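Local coordinates for protein 2-keto acid:ferredoxin oxidoreductase subunit alpha (Pyrococcus furiosus, PDB 4WBX) that probably catalyses, with its partner subunits, the ferredoxin-dependent oxidative decarboxylation of 2-oxoglutarate to succinyl-CoA, at residues 22-27 and 191-196; 82-87 and 113-118; 155-160 and 183-188. All blocks are in the same frame, centred on the assembly; numbering follows the deposited sequence.

Interaction 1 of 3, residues 22-27 and 191-196; sequences FIQGDE and HMRERV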
loop_
_atom_site.group_PDB
_atom_site.type_symbol
_atom_site.label_atom_id
_atom_site.label_comp_id
_atom_site.label_asym_id
_atom_site.label_seq_id
_atom_site.Cartn_x
_atom_site.Cartn_y
_atom_site.Cartn_z
ATOM N N PHE A 22 35.127 -17.776 0.536
ATOM C CA PHE A 22 35.049 -16.716 -0.451
ATOM C C PHE A 22 33.611 -16.597 -0.897
ATOM O O PHE A 22 33.109 -17.459 -1.628
ATOM C CB PHE A 22 35.959 -17.000 -1.652
ATOM C CG PHE A 22 37.326 -16.362 -1.557
ATOM C CD1 PHE A 22 37.579 -15.144 -2.171
ATOM C CD2 PHE A 22 38.365 -16.994 -0.878
ATOM C CE1 PHE A 22 38.835 -14.558 -2.095
ATOM C CE2 PHE A 22 39.627 -16.416 -0.804
ATOM C CZ PHE A 22 39.862 -15.198 -1.408
ATOM N N ILE A 23 32.943 -15.535 -0.452
ATOM C CA ILE A 23 31.516 -15.390 -0.711
ATOM C C ILE A 23 31.180 -14.024 -1.269
ATOM O O ILE A 23 32.010 -13.116 -1.269
ATOM C CB ILE A 23 30.692 -15.646 0.562
ATOM C CG1 ILE A 23 31.343 -14.981 1.760
ATOM C CG2 ILE A 23 30.621 -17.136 0.834
ATOM C CD1 ILE A 23 30.768 -15.440 3.081
ATOM N N GLN A 24 29.962 -13.897 -1.773
ATOM C CA GLN A 24 29.423 -12.595 -2.160
ATOM C C GLN A 24 28.878 -11.790 -0.954
ATOM O O GLN A 24 28.812 -12.291 0.171
ATOM C CB GLN A 24 28.320 -12.782 -3.195
ATOM C CG GLN A 24 28.794 -13.342 -4.501
ATOM C CD GLN A 24 27.655 -13.476 -5.477
ATOM O OE1 GLN A 24 26.648 -14.133 -5.188
ATOM N NE2 GLN A 24 27.794 -12.849 -6.640
ATOM N N GLY A 25 28.496 -10.541 -1.197
ATOM C CA GLY A 25 27.955 -9.708 -0.138
ATOM C C GLY A 25 26.649 -10.259 0.413
ATOM O O GLY A 25 26.511 -10.476 1.621
ATOM N N ASP A 26 25.701 -10.503 -0.489
ATOM C CA ASP A 26 24.376 -10.999 -0.129
ATOM C C ASP A 26 24.460 -12.289 0.678
ATOM O O ASP A 26 23.669 -12.515 1.593
ATOM C CB ASP A 26 23.533 -11.216 -1.389
ATOM C CG ASP A 26 23.301 -9.920 -2.164
ATOM O OD1 ASP A 26 23.489 -8.834 -1.577
ATOM O OD2 ASP A 26 22.935 -9.973 -3.354
ATOM N N GLU A 27 25.436 -13.123 0.347
ATOM C CA GLU A 27 25.659 -14.389 1.034
ATOM C C GLU A 27 26.316 -14.179 2.415
ATOM O O GLU A 27 25.960 -14.837 3.403
ATOM C CB GLU A 27 26.514 -15.289 0.145
ATOM C CG GLU A 27 27.186 -16.433 0.865
ATOM C CD GLU A 27 26.360 -17.673 0.839
ATOM O OE1 GLU A 27 25.450 -17.755 -0.023
ATOM O OE2 GLU A 27 26.618 -18.554 1.684
ATOM N N HIS A 191 27.314 -8.139 -4.691
ATOM C CA HIS A 191 27.556 -9.178 -5.689
ATOM C C HIS A 191 29.021 -9.630 -5.795
ATOM O O HIS A 191 29.294 -10.726 -6.284
ATOM C CB HIS A 191 27.057 -8.711 -7.066
ATOM C CG HIS A 191 25.560 -8.770 -7.220
ATOM N ND1 HIS A 191 24.901 -8.243 -8.313
ATOM C CD2 HIS A 191 24.602 -9.293 -6.419
ATOM C CE1 HIS A 191 23.599 -8.440 -8.177
ATOM N NE2 HIS A 191 23.391 -9.073 -7.041
ATOM N N MET A 192 29.959 -8.816 -5.317
ATOM C CA MET A 192 31.366 -9.118 -5.533
ATOM C C MET A 192 31.911 -10.147 -4.542
ATOM O O MET A 192 31.695 -10.038 -3.329
ATOM C CB MET A 192 32.199 -7.841 -5.479
ATOM C CG MET A 192 32.527 -7.344 -4.107
ATOM S SD MET A 192 33.413 -5.794 -4.265
ATOM C CE MET A 192 33.131 -5.105 -2.649
ATOM N N ARG A 193 32.611 -11.154 -5.079
ATOM C CA ARG A 193 33.191 -12.225 -4.270
ATOM C C ARG A 193 34.502 -11.774 -3.636
ATOM O O ARG A 193 35.367 -11.204 -4.308
ATOM C CB ARG A 193 33.417 -13.482 -5.111
ATOM C CG ARG A 193 32.736 -14.728 -4.559
ATOM C CD ARG A 193 33.179 -15.998 -5.276
ATOM N NE ARG A 193 34.380 -16.552 -4.662
ATOM C CZ ARG A 193 35.536 -16.668 -5.306
ATOM N NH1 ARG A 193 35.634 -16.247 -6.565
ATOM N NH2 ARG A 193 36.606 -17.162 -4.693
ATOM N N GLU A 194 34.622 -12.012 -2.331
ATOM C CA GLU A 194 35.810 -11.673 -1.567
ATOM C C GLU A 194 36.026 -12.657 -0.431
ATOM O O GLU A 194 35.235 -13.570 -0.229
ATOM C CB GLU A 194 35.700 -10.285 -0.968
ATOM C CG GLU A 194 35.784 -9.135 -1.912
ATOM C CD GLU A 194 35.756 -7.834 -1.132
ATOM O OE1 GLU A 194 36.200 -7.845 0.045
ATOM O OE2 GLU A 194 35.284 -6.812 -1.676
ATOM N N ARG A 195 37.081 -12.441 0.342
ATOM C CA ARG A 195 37.417 -13.354 1.419
ATOM C C ARG A 195 36.757 -12.919 2.700
ATOM O O ARG A 195 36.918 -11.769 3.127
ATOM C CB ARG A 195 38.930 -13.435 1.629
ATOM C CG ARG A 195 39.342 -14.241 2.863
ATOM C CD ARG A 195 40.830 -14.098 3.153
ATOM N NE ARG A 195 41.266 -15.038 4.183
ATOM C CZ ARG A 195 41.321 -14.762 5.487
ATOM N NH1 ARG A 195 40.975 -13.560 5.933
ATOM N NH2 ARG A 195 41.731 -15.687 6.351
ATOM N N VAL A 196 36.027 -13.849 3.310
ATOM C CA VAL A 196 35.379 -13.630 4.597
ATOM C C VAL A 196 35.840 -14.686 5.597
ATOM O O VAL A 196 35.689 -15.883 5.356
ATOM C CB VAL A 196 33.817 -13.683 4.481
ATOM C CG1 VAL A 196 33.154 -13.793 5.865
ATOM C CG2 VAL A 196 33.286 -12.486 3.721
#

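Interaction 2 of 3, residues 82-87 and 113-118; sequences GASWAG and ETPVVI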
loop_
_atom_site.group_PDB
_atom_site.type_symbol
_atom_site.label_atom_id
_atom_site.label_comp_id
_atom_site.label_asym_id
_atom_site.label_seq_id
_atom_site.Cartn_x
_atom_site.Cartn_y
_atom_site.Cartn_z
ATOM N N GLY A 82 6.148 -7.498 13.193
ATOM C CA GLY A 82 5.280 -8.474 13.829
ATOM C C GLY A 82 5.991 -9.720 14.351
ATOM O O GLY A 82 5.722 -10.184 15.455
ATOM N N ALA A 83 6.890 -10.295 13.562
ATOM C CA ALA A 83 7.625 -11.442 14.068
ATOM C C ALA A 83 8.501 -11.007 15.244
ATOM O O ALA A 83 8.679 -11.750 16.209
ATOM C CB ALA A 83 8.451 -12.068 12.986
ATOM N N SER A 84 9.025 -9.788 15.174
ATOM C CA SER A 84 9.922 -9.318 16.220
ATOM C C SER A 84 9.167 -9.254 17.546
ATOM O O SER A 84 9.634 -9.772 18.566
ATOM C CB SER A 84 10.519 -7.953 15.864
ATOM O OG SER A 84 11.507 -7.582 16.794
ATOM N N TRP A 85 7.983 -8.652 17.505
ATOM C CA TRP A 85 7.127 -8.545 18.684
ATOM C C TRP A 85 6.643 -9.878 19.231
ATOM O O TRP A 85 6.474 -10.004 20.433
ATOM C CB TRP A 85 5.936 -7.633 18.391
ATOM C CG TRP A 85 6.373 -6.244 18.570
ATOM C CD1 TRP A 85 6.609 -5.312 17.599
ATOM C CD2 TRP A 85 6.740 -5.642 19.802
ATOM N NE1 TRP A 85 7.070 -4.153 18.163
ATOM C CE2 TRP A 85 7.153 -4.333 19.520
ATOM C CE3 TRP A 85 6.738 -6.082 21.130
ATOM C CZ2 TRP A 85 7.568 -3.465 20.512
ATOM C CZ3 TRP A 85 7.147 -5.228 22.101
ATOM C CH2 TRP A 85 7.562 -3.935 21.792
ATOM N N ALA A 86 6.433 -10.873 18.381
ATOM C CA ALA A 86 6.155 -12.217 18.884
ATOM C C ALA A 86 7.439 -12.957 19.324
ATOM O O ALA A 86 7.404 -14.165 19.568
ATOM C CB ALA A 86 5.412 -13.031 17.837
ATOM N N GLY A 87 8.562 -12.238 19.419
ATOM C CA GLY A 87 9.786 -12.807 19.955
ATOM C C GLY A 87 10.956 -13.103 19.017
ATOM O O GLY A 87 12.078 -13.276 19.490
ATOM N N GLU A 113 10.181 1.256 19.805
ATOM C CA GLU A 113 11.449 0.650 20.174
ATOM C C GLU A 113 11.466 -0.831 19.808
ATOM O O GLU A 113 11.673 -1.696 20.679
ATOM C CB GLU A 113 11.703 0.833 21.661
ATOM C CG GLU A 113 11.821 2.303 22.077
ATOM C CD GLU A 113 12.097 2.462 23.553
ATOM O OE1 GLU A 113 11.138 2.362 24.349
ATOM O OE2 GLU A 113 13.277 2.663 23.908
ATOM N N THR A 114 11.200 -1.108 18.531
ATOM C CA THR A 114 11.268 -2.455 17.981
ATOM C C THR A 114 12.622 -2.814 17.384
ATOM O O THR A 114 13.068 -2.157 16.455
ATOM C CB THR A 114 10.242 -2.639 16.878
ATOM O OG1 THR A 114 8.937 -2.423 17.415
ATOM C CG2 THR A 114 10.337 -4.058 16.292
ATOM N N PRO A 115 13.279 -3.847 17.921
ATOM C CA PRO A 115 14.436 -4.439 17.256
ATOM C C PRO A 115 14.072 -5.133 15.957
ATOM O O PRO A 115 13.267 -6.071 15.934
ATOM C CB PRO A 115 14.953 -5.456 18.282
ATOM C CG PRO A 115 13.843 -5.619 19.267
ATOM C CD PRO A 115 13.193 -4.292 19.314
ATOM N N VAL A 116 14.670 -4.652 14.879
ATOM C CA VAL A 116 14.497 -5.221 13.558
ATOM C C VAL A 116 15.659 -4.707 12.708
ATOM O O VAL A 116 16.175 -3.607 12.954
ATOM C CB VAL A 116 13.107 -4.850 12.938
ATOM C CG1 VAL A 116 12.976 -3.343 12.751
ATOM C CG2 VAL A 116 12.852 -5.611 11.612
ATOM N N VAL A 117 16.096 -5.505 11.736
ATOM C CA VAL A 117 17.171 -5.089 10.847
ATOM C C VAL A 117 16.667 -4.924 9.404
ATOM O O VAL A 117 15.947 -5.771 8.894
ATOM C CB VAL A 117 18.325 -6.107 10.875
ATOM C CG1 VAL A 117 19.370 -5.764 9.833
ATOM C CG2 VAL A 117 18.926 -6.226 12.290
ATOM N N ILE A 118 17.062 -3.845 8.747
ATOM C CA ILE A 118 16.671 -3.603 7.369
ATOM C C ILE A 118 17.910 -3.467 6.490
ATOM O O ILE A 118 18.843 -2.741 6.844
ATOM C CB ILE A 118 15.826 -2.327 7.250
ATOM C CG1 ILE A 118 14.523 -2.508 8.009
ATOM C CG2 ILE A 118 15.537 -1.976 5.777
ATOM C CD1 ILE A 118 14.152 -1.337 8.808
#

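Interaction 3 of 3, residues 155-160 and 183-188; sequences LSPSTV and LLTDAE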
loop_
_atom_site.group_PDB
_atom_site.type_symbol
_atom_site.label_atom_id
_atom_site.label_comp_id
_atom_site.label_asym_id
_atom_site.label_seq_id
_atom_site.Cartn_x
_atom_site.Cartn_y
_atom_site.Cartn_z
ATOM N N LEU A 155 24.535 1.630 9.117
ATOM C CA LEU A 155 25.884 1.102 8.948
ATOM C C LEU A 155 26.178 0.894 7.488
ATOM O O LEU A 155 25.284 0.558 6.701
ATOM C CB LEU A 155 26.049 -0.210 9.702
ATOM C CG LEU A 155 25.641 -0.079 11.175
ATOM C CD1 LEU A 155 25.851 -1.368 11.945
ATOM C CD2 LEU A 155 26.362 1.059 11.861
ATOM N N SER A 156 27.440 1.097 7.126
ATOM C CA SER A 156 27.838 1.030 5.733
ATOM C C SER A 156 29.054 0.136 5.532
ATOM O O SER A 156 30.156 0.487 5.931
ATOM C CB SER A 156 28.130 2.430 5.214
ATOM O OG SER A 156 28.412 2.380 3.831
ATOM N N PRO A 157 28.859 -1.019 4.889
ATOM C CA PRO A 157 29.958 -1.972 4.710
ATOM C C PRO A 157 30.794 -1.649 3.471
ATOM O O PRO A 157 30.231 -1.320 2.422
ATOM C CB PRO A 157 29.224 -3.298 4.551
ATOM C CG PRO A 157 27.939 -2.896 3.787
ATOM C CD PRO A 157 27.625 -1.465 4.212
ATOM N N SER A 158 32.117 -1.732 3.583
ATOM C CA SER A 158 32.991 -1.425 2.445
ATOM C C SER A 158 33.519 -2.697 1.779
ATOM O O SER A 158 33.884 -2.690 0.605
ATOM C CB SER A 158 34.158 -0.536 2.881
ATOM O OG SER A 158 34.895 -0.096 1.758
ATOM N N THR A 159 33.538 -3.793 2.530
ATOM C CA THR A 159 33.959 -5.086 1.988
ATOM C C THR A 159 32.941 -6.192 2.261
ATOM O O THR A 159 31.951 -6.008 2.979
ATOM C CB THR A 159 35.314 -5.526 2.576
ATOM O OG1 THR A 159 35.194 -5.686 4.001
ATOM C CG2 THR A 159 36.393 -4.502 2.267
ATOM N N VAL A 160 33.201 -7.355 1.696
ATOM C CA VAL A 160 32.339 -8.493 1.900
ATOM C C VAL A 160 32.477 -8.949 3.354
ATOM O O VAL A 160 31.536 -9.466 3.941
ATOM C CB VAL A 160 32.676 -9.600 0.897
ATOM C CG1 VAL A 160 31.818 -10.808 1.106
ATOM C CG2 VAL A 160 32.455 -9.076 -0.505
ATOM N N LEU A 183 21.231 -1.517 7.519
ATOM C CA LEU A 183 22.503 -1.854 6.909
ATOM C C LEU A 183 22.467 -1.285 5.523
ATOM O O LEU A 183 21.802 -1.823 4.647
ATOM C CB LEU A 183 22.712 -3.356 6.869
ATOM C CG LEU A 183 23.991 -3.852 6.210
ATOM C CD1 LEU A 183 25.175 -3.413 7.022
ATOM C CD2 LEU A 183 23.942 -5.358 6.100
ATOM N N LEU A 184 23.151 -0.177 5.317
ATOM C CA LEU A 184 23.043 0.508 4.042
ATOM C C LEU A 184 24.183 0.094 3.076
ATOM O O LEU A 184 25.343 0.501 3.229
ATOM C CB LEU A 184 23.036 2.016 4.286
ATOM C CG LEU A 184 22.923 2.837 3.015
ATOM C CD1 LEU A 184 21.633 2.492 2.277
ATOM C CD2 LEU A 184 23.011 4.314 3.349
ATOM N N THR A 185 23.862 -0.723 2.083
ATOM C CA THR A 185 24.895 -1.222 1.198
ATOM C C THR A 185 24.571 -0.928 -0.274
ATOM O O THR A 185 23.656 -0.150 -0.569
ATOM C CB THR A 185 25.117 -2.739 1.407
ATOM O OG1 THR A 185 26.369 -3.130 0.825
ATOM C CG2 THR A 185 23.990 -3.551 0.783
ATOM N N ASP A 186 25.335 -1.538 -1.185
ATOM C CA ASP A 186 25.199 -1.288 -2.618
ATOM C C ASP A 186 25.313 -2.589 -3.385
ATOM O O ASP A 186 25.752 -3.588 -2.835
ATOM C CB ASP A 186 26.257 -0.295 -3.110
ATOM C CG ASP A 186 27.670 -0.783 -2.867
ATOM O OD1 ASP A 186 28.183 -1.539 -3.712
ATOM O OD2 ASP A 186 28.276 -0.418 -1.837
ATOM N N ALA A 187 24.902 -2.561 -4.650
ATOM C CA ALA A 187 24.874 -3.733 -5.517
ATOM C C ALA A 187 26.242 -4.389 -5.679
ATOM O O ALA A 187 26.355 -5.609 -5.771
ATOM C CB ALA A 187 24.335 -3.345 -6.877
ATOM N N GLU A 188 27.279 -3.566 -5.728
ATOM C CA GLU A 188 28.601 -4.077 -5.990
ATOM C C GLU A 188 29.136 -4.865 -4.805
ATOM O O GLU A 188 29.546 -6.011 -4.975
ATOM C CB GLU A 188 29.551 -2.945 -6.345
ATOM C CG GLU A 188 30.846 -3.448 -6.907
ATOM C CD GLU A 188 31.472 -2.465 -7.863
ATOM O OE1 GLU A 188 32.628 -2.058 -7.600
ATOM O OE2 GLU A 188 30.817 -2.108 -8.874
#

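Interaction 1 of 3, residues 22-27 and 191-196
Phe-22 and Ile-23 pair with Glu-194 and Arg-195 in a two-stranded antiparallel sheet, formed by strands 19-23 and 194-198 at the margin of the thiamine-diphosphate-binding-type domain. Ile-23 and Glu-194 are the hydrogen-bonded pair: Glu-194 N donates a hydrogen bond to Ile-23 O at 3.0 Å, and Ile-23 N donates to Glu-194 O in return. Phe-22 and Arg-195 form the adjoining non-hydrogen-bonded pair. Their side chains share the outer face, where Arg-195 CB sits over one face of the phenyl ring, 3.9 Å from its centroid, in a CH-pi contact displaced toward the rim. The chain of Arg-193 bends at chi3 (87°), and its guanidinium comes edge-on to Phe-22: NH2 lies 3.1 Å from Phe-22 CB and also beside the near end of the ring, while NE makes a weak bond of 3.4 Å to Phe-22 O. On the opposite face the branched, apolar Ile-23 and Val-196 cross at about a right angle, CG1 to CG2 at 3.7 Å, and pack toward helix 160-176; Glu-194 shares this face and bonds weakly to Val-160 N. Beyond the sheet, Gln-24, the N-cap residue of helix 25-36, lays its extended chain against the carbonyl of His-191, and NE2 donates to a lone pair of His-191 O at 2.6 Å in a bent bond (135°). Glutamine suits this place because its amide supplies an N-H to a carbonyl at the end of helix 187-191. The chemistry is thus two-sided: arginine chains flank the exposed Phe-22 ring, their charged ends probably open to solvent, while aliphatic groups pack inward.

Interaction 2 of 3, residues 82-87 and 113-118
Trp-85 and Ser-84, in the last turn of helix 73-85, reach Thr-114 and Pro-115 on the approach to strand 116-122. From CB the tryptophan sets CG beside the backbone N, anti to the carbonyl carbon (chi1 -83°), which swings the five-membered ring toward Thr-114, and the contact begins only at that ring. CD1 lies 3.7 Å from Thr-114 OG1, and NE1 donates to the same OG1 at 2.7 Å. The N-H to acceptor angle is 132°, with the hydroxyl 29° out of the indole plane; farther along, CZ2 lies 3.5 Å from OG1. Threonine suits its place by offering an oxygen to the indole and a methyl to Ser-84. A phenylalanine in place of Trp-85 would probably leave Thr-114 OG1 with little beyond its weak bond to Thr-112 OG1, and the loop less firmly tied to the helix end. Ser-84, small enough for a buried site, donates from OG to Pro-115 O at 2.5 Å, a length too short to be pressed. Trp-85 also packs on Ile-68 of the second subunit. Gly-87, with its positive phi, ends the helix in a Schellman motif, joined here to the loop before strand 116-122 in an alpha/beta domain of the thiamine-diphosphate-binding family.

Interaction 3 of 3, residues 155-160 and 183-188
With chi1 at 178° and chi2 at 66°, Leu-183 sends its CD1 branch toward Leu-155 and Pro-157, 4.3 Å from Leu-155 CB and 4.2 Å from Pro-157 CD. Thr-185 has a similar first torsion (-164°) for its hydroxyl, bringing OG1 to 3.4 Å from Pro-157 CG; the two side chains meet at about a right angle. Behind these contacts lies a parallel bridge between Leu-155 and Leu-183, tied by Leu-184 N to Leu-155 O at 2.6 Å. The aliphatic leucines suit a buried sheet face against helix 160-176, Leu-155 meeting Leu-173 there. The pairing then gives way to weaker approaches: Ser-156 CA points its hydrogen at Leu-184 O from 3.6 Å, and Pro-157 CD rests 3.2 Å from that same oxygen. Proline suits this point, since with no N-H of its own it ends the pairing and still packs its ring on Leu-183 and Thr-185. Ser-156, small and polar, turns its hydroxyl to Thr-299, and Asp-186 caps helix 187-191 through Val-189 N. The contact lies where strand 153-155 ends and helix 160-176 is about to begin; Phe-166 of that helix covers Pro-157 and Leu-183, while strand 116-122 borders strand 180-186 across from strand 153-155.

How the interactions relate
Interactions 2 and 3 follow each other along the chain, and both are nested within the loop that interaction 1 closes. Interactions 2 and 3 reach one mixed sheet, where strands 116-122 and 180-186 are neighbours; Ile-118 O and Leu-183 N, 2.8 Å apart, probably bond, although the two centres are 22 Å apart. Interaction 1 has its own two-stranded sheet, yet its centre is only 11 Å from that of interaction 3, and Val-160 touches the carbonyl oxygens of Ile-23 and Met-192 and the side chain of Val-196. Helix 187-191 leads from one to the other. Interactions 1 and 2 do not touch, their centres being 27 Å apart. Together they join the separate two-stranded sheet, the central sheet and the end of helix 73-85, with the second subunit beside interaction 2.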